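Local coordinates for protein beta-xylanase (PDB 6SGF) that binds xylan weakly through this carbohydrate-binding module of family CBM86, part of a larger enzyme that probably hydrolyses internal beta-1,4-xylosidic linkages in xylans, at residues V57-A62 and V121-V126; Q40-L45 and K71-G76; Q64-S69 and E117-S122. All coordinates share one frame; numbering follows the deposited sequence.

Contact 1. Residues V57-A62 and V121-V126; sequences VTFQVA and VSLVSV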
# COMPACT_ATOMS: atom_id res chain seq x y z
N VAL B 57 14.70 -1.34 -3.10
CA VAL B 57 13.46 -2.07 -2.85
C VAL B 57 13.08 -1.86 -1.38
O VAL B 57 13.85 -2.24 -0.49
CB VAL B 57 13.59 -3.57 -3.17
CG1 VAL B 57 12.24 -4.26 -2.99
CG2 VAL B 57 14.10 -3.81 -4.61
N THR B 58 11.90 -1.31 -1.13
CA THR B 58 11.48 -1.00 0.23
C THR B 58 10.27 -1.85 0.61
O THR B 58 9.23 -1.81 -0.07
CB THR B 58 11.17 0.48 0.38
OG1 THR B 58 12.36 1.23 0.08
CG2 THR B 58 10.74 0.80 1.82
N PHE B 59 10.41 -2.62 1.68
CA PHE B 59 9.34 -3.45 2.21
C PHE B 59 8.69 -2.69 3.36
O PHE B 59 9.38 -2.28 4.30
CB PHE B 59 9.85 -4.79 2.75
CG PHE B 59 10.52 -5.66 1.73
CD1 PHE B 59 11.73 -5.29 1.15
CD2 PHE B 59 9.96 -6.86 1.38
CE1 PHE B 59 12.38 -6.12 0.24
CE2 PHE B 59 10.58 -7.69 0.51
CZ PHE B 59 11.80 -7.32 -0.08
N GLN B 60 7.38 -2.52 3.29
CA GLN B 60 6.61 -1.95 4.38
C GLN B 60 5.88 -3.06 5.12
O GLN B 60 5.17 -3.87 4.50
CB GLN B 60 5.61 -0.92 3.86
CG GLN B 60 4.81 -0.22 4.96
CD GLN B 60 3.88 0.89 4.43
OE1 GLN B 60 3.64 1.02 3.23
NE2 GLN B 60 3.37 1.68 5.33
N VAL B 61 6.07 -3.10 6.44
CA VAL B 61 5.48 -4.11 7.30
C VAL B 61 4.69 -3.46 8.43
O VAL B 61 4.81 -2.26 8.72
CB VAL B 61 6.55 -5.07 7.87
CG1 VAL B 61 7.28 -5.78 6.75
CG2 VAL B 61 7.50 -4.34 8.76
N ALA B 62 3.87 -4.28 9.09
CA ALA B 62 3.07 -3.84 10.23
C ALA B 62 2.97 -5.00 11.21
O ALA B 62 3.10 -6.16 10.84
CB ALA B 62 1.69 -3.34 9.77
N VAL B 121 4.17 -11.33 11.49
CA VAL B 121 4.39 -10.02 10.88
C VAL B 121 3.38 -9.89 9.74
O VAL B 121 2.88 -10.90 9.23
CB VAL B 121 5.85 -9.84 10.37
CG1 VAL B 121 6.16 -10.81 9.21
CG2 VAL B 121 6.08 -8.41 9.94
N SER B 122 3.06 -8.66 9.37
CA SER B 122 2.21 -8.39 8.21
C SER B 122 2.99 -7.63 7.14
O SER B 122 3.70 -6.68 7.46
CB SER B 122 0.99 -7.58 8.61
OG SER B 122 0.25 -8.29 9.55
N LEU B 123 2.82 -8.03 5.88
CA LEU B 123 3.40 -7.29 4.77
C LEU B 123 2.34 -6.36 4.21
O LEU B 123 1.26 -6.81 3.83
CB LEU B 123 3.91 -8.23 3.67
CG LEU B 123 4.41 -7.52 2.41
CD1 LEU B 123 5.68 -6.74 2.62
CD2 LEU B 123 4.58 -8.47 1.25
N VAL B 124 2.68 -5.07 4.12
CA VAL B 124 1.80 -4.01 3.62
C VAL B 124 2.04 -3.74 2.15
O VAL B 124 1.10 -3.67 1.35
CB VAL B 124 2.01 -2.73 4.46
CG1 VAL B 124 1.21 -1.55 3.89
CG2 VAL B 124 1.74 -3.01 5.93
N SER B 125 3.29 -3.56 1.76
CA SER B 125 3.58 -3.19 0.39
C SER B 125 5.06 -3.40 0.13
O SER B 125 5.86 -3.47 1.06
CB SER B 125 3.22 -1.73 0.13
OG SER B 125 4.06 -0.85 0.84
N VAL B 126 5.40 -3.47 -1.15
CA VAL B 126 6.78 -3.48 -1.62
C VAL B 126 6.91 -2.45 -2.73
O VAL B 126 6.09 -2.41 -3.65
CB VAL B 126 7.20 -4.87 -2.12
CG1 VAL B 126 8.69 -4.83 -2.53
CG2 VAL B 126 6.95 -5.93 -1.03
O HOH W 1 6.73 -0.20 0.22
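A classic beta bulge sets Val-124 and Ser-125 together opposite Gln-60 within the antiparallel pair of strands 54-62 and 119-130, in one of the two sheets that face each other in this beta-sandwich module. Both bulge residues turn their amides to one acceptor: Val-124 N reaches Gln-60 O at 2.8 Å, and Ser-125 N adds a weak bond to the same oxygen. In return Gln-60 N donates almost straight to Ser-125 O, 2.9 Å away with an N-H...O angle of 171°. Past the bulge, Ala-62 and Ser-122 exchange a pair of 2.9 Å backbone bonds, Ala-62 N to Ser-122 O and Ser-122 N to Ala-62 O, so regular pairing resumes one residue out of step.

The side chains divide by face. Phe-59, Val-61, Leu-123 and Val-126 point into the sandwich, apolar residues suited to meeting Leu-70 and Ile-68 of the second sheet. Here Leu-123 CD1 sits at the edge of the Phe-59 ring, near its plane, while Val-126 CG2 approaches Phe-59 CD2 obliquely. Val-57 CG1 meets Val-126 CG1 at 3.6 Å.

On the other face lie Gln-60, Ala-62 and Ser-125, which approach the second subunit; there Gln-60 OE1 has a weak hydrogen bond with Thr-10 OG1 of that subunit. Thr-58, on this face too, bonds through its hydroxyl to that of Thr-95 on strand 93-96. The glutamine runs fully extended, CG anti to the backbone N (chi1 -177°), which carries its amide across Val-124, whose CG1 packs against Gln-60 CD. Small Ser-125 keeps its OG 3.1 Å from Gln-60 OE1, and a water bridges that OG and Thr-58 O, its oxygen 3.0 Å from Thr-58 O, to which it donates.

Contact 2. Residues Q40-L45 and K71-G76; sequences QVKWTL and KVYNGG. With XYP (beta-D-xylopyranose), chain H.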
# COMPACT_ATOMS: atom_id res chain seq x y z
N GLN B 40 9.45 -19.22 5.54
CA GLN B 40 9.48 -18.05 4.67
C GLN B 40 8.33 -18.11 3.65
O GLN B 40 7.67 -19.15 3.45
CB GLN B 40 10.81 -17.95 3.94
CG GLN B 40 10.99 -19.07 2.95
CD GLN B 40 12.37 -19.07 2.33
OE1 GLN B 40 12.78 -18.12 1.67
NE2 GLN B 40 13.09 -20.15 2.56
N VAL B 41 8.12 -16.96 3.00
CA VAL B 41 7.16 -16.82 1.91
C VAL B 41 7.87 -16.16 0.75
O VAL B 41 8.75 -15.32 0.95
CB VAL B 41 5.92 -15.99 2.32
CG1 VAL B 41 4.91 -15.91 1.17
CG2 VAL B 41 5.28 -16.58 3.52
N LYS B 42 7.52 -16.57 -0.46
CA LYS B 42 8.03 -15.98 -1.68
C LYS B 42 6.84 -15.51 -2.50
O LYS B 42 5.91 -16.28 -2.71
CB LYS B 42 8.86 -16.98 -2.48
CG LYS B 42 9.25 -16.46 -3.85
CD LYS B 42 10.03 -17.54 -4.64
CE LYS B 42 10.43 -17.04 -6.00
NZ LYS B 42 11.20 -18.06 -6.78
N TRP B 43 6.85 -14.24 -2.93
CA TRP B 43 5.79 -13.68 -3.75
C TRP B 43 6.30 -13.31 -5.14
O TRP B 43 7.35 -12.68 -5.27
CB TRP B 43 5.19 -12.42 -3.14
CG TRP B 43 4.48 -12.51 -1.85
CD1 TRP B 43 3.13 -12.66 -1.66
CD2 TRP B 43 5.06 -12.36 -0.56
NE1 TRP B 43 2.84 -12.65 -0.31
CE2 TRP B 43 4.01 -12.45 0.38
CE3 TRP B 43 6.37 -12.17 -0.10
CZ2 TRP B 43 4.23 -12.35 1.74
CZ3 TRP B 43 6.59 -12.08 1.25
CH2 TRP B 43 5.52 -12.15 2.16
N THR B 44 5.49 -13.60 -6.16
CA THR B 44 5.78 -13.19 -7.52
C THR B 44 5.29 -11.77 -7.77
O THR B 44 4.23 -11.36 -7.28
CB THR B 44 5.10 -14.14 -8.52
OG1 THR B 44 5.42 -15.51 -8.21
CG2 THR B 44 5.58 -13.81 -9.96
N LEU B 45 6.07 -11.02 -8.53
CA LEU B 45 5.68 -9.67 -8.89
C LEU B 45 4.72 -9.72 -10.08
O LEU B 45 4.81 -10.62 -10.91
CB LEU B 45 6.90 -8.84 -9.24
CG LEU B 45 7.95 -8.62 -8.14
CD1 LEU B 45 8.99 -7.67 -8.74
CD2 LEU B 45 7.29 -8.08 -6.87
N LYS B 71 14.27 -10.61 1.09
CA LYS B 71 14.93 -11.15 -0.09
C LYS B 71 14.39 -10.54 -1.37
O LYS B 71 13.18 -10.38 -1.52
CB LYS B 71 14.74 -12.67 -0.19
CG LYS B 71 15.32 -13.45 0.96
CD LYS B 71 15.07 -14.96 0.75
CE LYS B 71 15.67 -15.83 1.84
NZ LYS B 71 15.60 -17.26 1.37
N VAL B 72 15.29 -10.24 -2.30
CA VAL B 72 14.96 -9.84 -3.66
C VAL B 72 15.52 -10.91 -4.58
O VAL B 72 16.74 -11.06 -4.70
CB VAL B 72 15.51 -8.46 -4.00
CG1 VAL B 72 15.09 -8.06 -5.40
CG2 VAL B 72 15.04 -7.46 -2.98
N TYR B 73 14.64 -11.64 -5.25
CA TYR B 73 15.07 -12.72 -6.12
C TYR B 73 15.37 -12.18 -7.51
O TYR B 73 14.78 -11.18 -7.95
CB TYR B 73 13.99 -13.78 -6.24
CG TYR B 73 13.66 -14.56 -5.00
CD1 TYR B 73 12.90 -14.02 -3.97
CD2 TYR B 73 14.07 -15.89 -4.89
CE1 TYR B 73 12.55 -14.77 -2.87
CE2 TYR B 73 13.73 -16.65 -3.81
CZ TYR B 73 12.99 -16.09 -2.80
OH TYR B 73 12.68 -16.88 -1.72
N ASN B 74 16.28 -12.84 -8.22
CA ASN B 74 16.55 -12.48 -9.61
C ASN B 74 16.70 -13.75 -10.45
O ASN B 74 17.61 -13.90 -11.26
CB ASN B 74 17.75 -11.54 -9.74
CG ASN B 74 19.10 -12.19 -9.39
OD1 ASN B 74 19.22 -13.07 -8.53
ND2 ASN B 74 20.16 -11.72 -10.06
N GLY B 75 15.76 -14.67 -10.27
CA GLY B 75 15.57 -15.79 -11.17
C GLY B 75 16.12 -17.10 -10.70
O GLY B 75 15.86 -18.13 -11.34
N GLY B 76 16.90 -17.10 -9.61
CA GLY B 76 17.47 -18.33 -9.10
C GLY B 76 16.57 -19.03 -8.11
O GLY B 76 15.48 -18.56 -7.76
C1 XYP H . 16.82 -21.85 3.36
C2 XYP H . 16.63 -20.36 3.05
C3 XYP H . 17.93 -19.65 3.17
C4 XYP H . 18.65 -19.98 4.46
C5 XYP H . 18.80 -21.49 4.71
O2 XYP H . 16.02 -20.25 1.76
O3 XYP H . 17.67 -18.22 3.11
O4 XYP H . 19.94 -19.36 4.38
O5 XYP H . 17.44 -22.04 4.70
O HOH W 2 11.47 -16.05 0.51
O HOH W 3 13.10 -16.71 -8.55
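Gln-40 and Lys-71 meet at a xylose in the glycan pocket on one sheet of the beta-sandwich, their side chains crossing at about a right angle. Gln-40 CG sits between the backbone N and the carbonyl carbon (chi1 68°), and the extended chain beyond it reaches the sugar, where Gln-40 NE2 donates to O2 at 3.0 Å, nearly straight at 169°. Lys-71 NZ bonds to O3 at 2.9 Å and more weakly to O2, so two adjacent hydroxyls are read together. The same ammonium donates to Gln-40 OE1 at 3.0 Å, tilted 23° from the carbonyl plane. A glutamine suits this place because its amide can accept from the lysine while donating to the sugar. Asp-78, another pocket residue, makes a salt bridge to Lys-71 NZ and hydrogen-bonds to the xylose through OD2.

Farther out, a water donates to both Gln-40 OE1 and Val-41 O and accepts from Tyr-73 OH, lying at the edge of the tyrosine ring in its plane. This should limit the amide's rotation. The extended Lys-42 crosses one face of the Tyr-73 ring obliquely: its CE lies 4.0 Å from the ring centroid, a CH-pi contact, and its NZ forms an off-centre cation-pi interaction. A long, straight aliphatic chain suits this flat surface, and Lys-42 NZ lies 2.9 Å from the oxygen of a second water, which donates to Gly-76 O.

Contact 3. Residues Q64-S69 and E117-S122; sequences QKVPIS and ENATVS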
# COMPACT_ATOMS: atom_id res chain seq x y z
N GLN B 64 4.92 -6.17 13.42
CA GLN B 64 6.10 -7.03 13.41
C GLN B 64 6.42 -7.49 14.83
O GLN B 64 6.68 -6.67 15.71
CB GLN B 64 7.30 -6.29 12.81
CG GLN B 64 8.55 -7.18 12.67
CD GLN B 64 9.75 -6.43 12.09
OE1 GLN B 64 9.67 -5.28 11.70
NE2 GLN B 64 10.88 -7.08 12.08
N LYS B 65 6.41 -8.80 15.04
CA LYS B 65 6.64 -9.39 16.35
C LYS B 65 7.85 -10.30 16.37
O LYS B 65 8.01 -11.06 17.33
CB LYS B 65 5.42 -10.16 16.84
CG LYS B 65 4.14 -9.36 16.83
CD LYS B 65 3.98 -8.45 17.98
CE LYS B 65 2.55 -7.88 17.97
NZ LYS B 65 2.43 -6.68 17.08
N VAL B 66 8.69 -10.25 15.34
CA VAL B 66 9.90 -11.08 15.26
C VAL B 66 10.86 -10.39 14.30
O VAL B 66 10.40 -9.74 13.33
CB VAL B 66 9.55 -12.51 14.80
CG1 VAL B 66 8.87 -12.46 13.41
CG2 VAL B 66 10.79 -13.40 14.78
N PRO B 67 12.19 -10.46 14.49
CA PRO B 67 13.10 -9.93 13.46
C PRO B 67 12.91 -10.67 12.14
O PRO B 67 12.63 -11.87 12.14
CB PRO B 67 14.50 -10.17 14.04
CG PRO B 67 14.27 -10.31 15.55
CD PRO B 67 12.93 -10.95 15.67
N ILE B 68 13.04 -9.95 11.03
CA ILE B 68 12.76 -10.54 9.72
C ILE B 68 13.97 -10.41 8.80
O ILE B 68 14.80 -9.52 8.93
CB ILE B 68 11.50 -9.95 9.02
CG1 ILE B 68 11.62 -8.43 8.80
CG2 ILE B 68 10.28 -10.28 9.79
CD1 ILE B 68 10.45 -7.84 8.08
N SER B 69 14.01 -11.32 7.82
CA SER B 69 14.94 -11.30 6.71
C SER B 69 14.17 -11.04 5.43
O SER B 69 13.05 -11.53 5.24
CB SER B 69 15.69 -12.64 6.65
OG SER B 69 16.46 -12.74 7.85
N GLU B 117 8.40 -18.25 18.70
CA GLU B 117 7.20 -18.27 19.52
C GLU B 117 6.45 -16.98 19.27
O GLU B 117 7.04 -15.90 19.36
CB GLU B 117 7.54 -18.43 21.01
CG GLU B 117 6.42 -19.08 21.79
CD GLU B 117 6.33 -18.56 23.21
OE1 GLU B 117 5.26 -18.74 23.85
OE2 GLU B 117 7.34 -17.97 23.68
N ASN B 118 5.18 -17.08 18.88
CA ASN B 118 4.36 -15.92 18.49
C ASN B 118 5.12 -15.05 17.49
O ASN B 118 5.21 -13.82 17.62
CB ASN B 118 3.93 -15.11 19.71
CG ASN B 118 3.06 -15.91 20.68
OD1 ASN B 118 2.74 -17.08 20.45
ND2 ASN B 118 2.67 -15.27 21.78
N ALA B 119 5.70 -15.71 16.51
CA ALA B 119 6.49 -15.05 15.48
C ALA B 119 5.57 -14.71 14.31
O ALA B 119 5.22 -15.58 13.52
CB ALA B 119 7.63 -15.96 15.03
N THR B 120 5.16 -13.45 14.23
CA THR B 120 4.20 -13.01 13.23
C THR B 120 4.62 -11.64 12.71
O THR B 120 5.32 -10.88 13.39
CB THR B 120 2.75 -12.97 13.78
OG1 THR B 120 2.66 -12.03 14.85
CG2 THR B 120 2.31 -14.32 14.32
N VAL B 121 4.17 -11.33 11.49
CA VAL B 121 4.39 -10.02 10.88
C VAL B 121 3.38 -9.89 9.74
O VAL B 121 2.88 -10.90 9.23
CB VAL B 121 5.85 -9.84 10.37
CG1 VAL B 121 6.16 -10.81 9.21
CG2 VAL B 121 6.08 -8.41 9.94
N SER B 122 3.06 -8.66 9.37
CA SER B 122 2.21 -8.39 8.21
C SER B 122 2.99 -7.63 7.14
O SER B 122 3.70 -6.68 7.46
CB SER B 122 0.99 -7.58 8.61
OG SER B 122 0.25 -8.29 9.55
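Trans torsions at chi1 (-175°) and chi2 stretch Gln-64 out beside Val-121, both side chains pointing the same way; Gln-64 CB and CG run along Val-121 CG2, with CB 3.8 Å from it. The loop curls round to bring Val-66 O to the amide, and Gln-64 NE2 donates to it at 3.0 Å, the acceptor lying in the amide plane. NE2 also bonds to Leu-88 O, and OE1 to Tyr-94 OH, so a glutamine suits a place needing both a donor and an acceptor. Replacing this glutamine with an alanine is likely to strip Val-66 O, Leu-88 O and Tyr-94 OH of this partner and set the loop freer to shift.

Across the contact, Lys-65 N donates to Thr-120 O at 2.9 Å. Lys-65 CG rests 3.6 Å from Thr-120 OG1, while the lysine's charged end leads away. Val-66 CB packs against Ala-119 CB at 4.0 Å, a small residue accepting a branched one. Ile-68 and Val-121 cross their side chains at about a right angle, CG2 of the first meeting CG1 of the second. The loop carries the chain from strand 54-62 of one sheet to strand 68-73 of the other, against strand 119-130, which pairs with both 54-62 and 29-34.

Contacts 1 and 2 are buried and contact 3 only partly so. Contact 1 lies within a single sheet and depends on antiparallel backbone pairing broken by one bulge, whereas contact 2 involves strands 40-50 and 68-73, which are not neighbours: strand 103-110 lies between them, and long side chains span the gap with water and sugar. Contact 3 has one backbone hydrogen bond and modest apolar packing. Strand 119-130 serves contacts 1 and 3, while strand 68-73 serves contacts 2 and 3. The sheets meet, among other places, where Leu-123 CD2 touches Trp-43 CH2. The inward side chains of contact 1 are hydrocarbon, in contrast to the polar groups gathered at the sugar in contact 2.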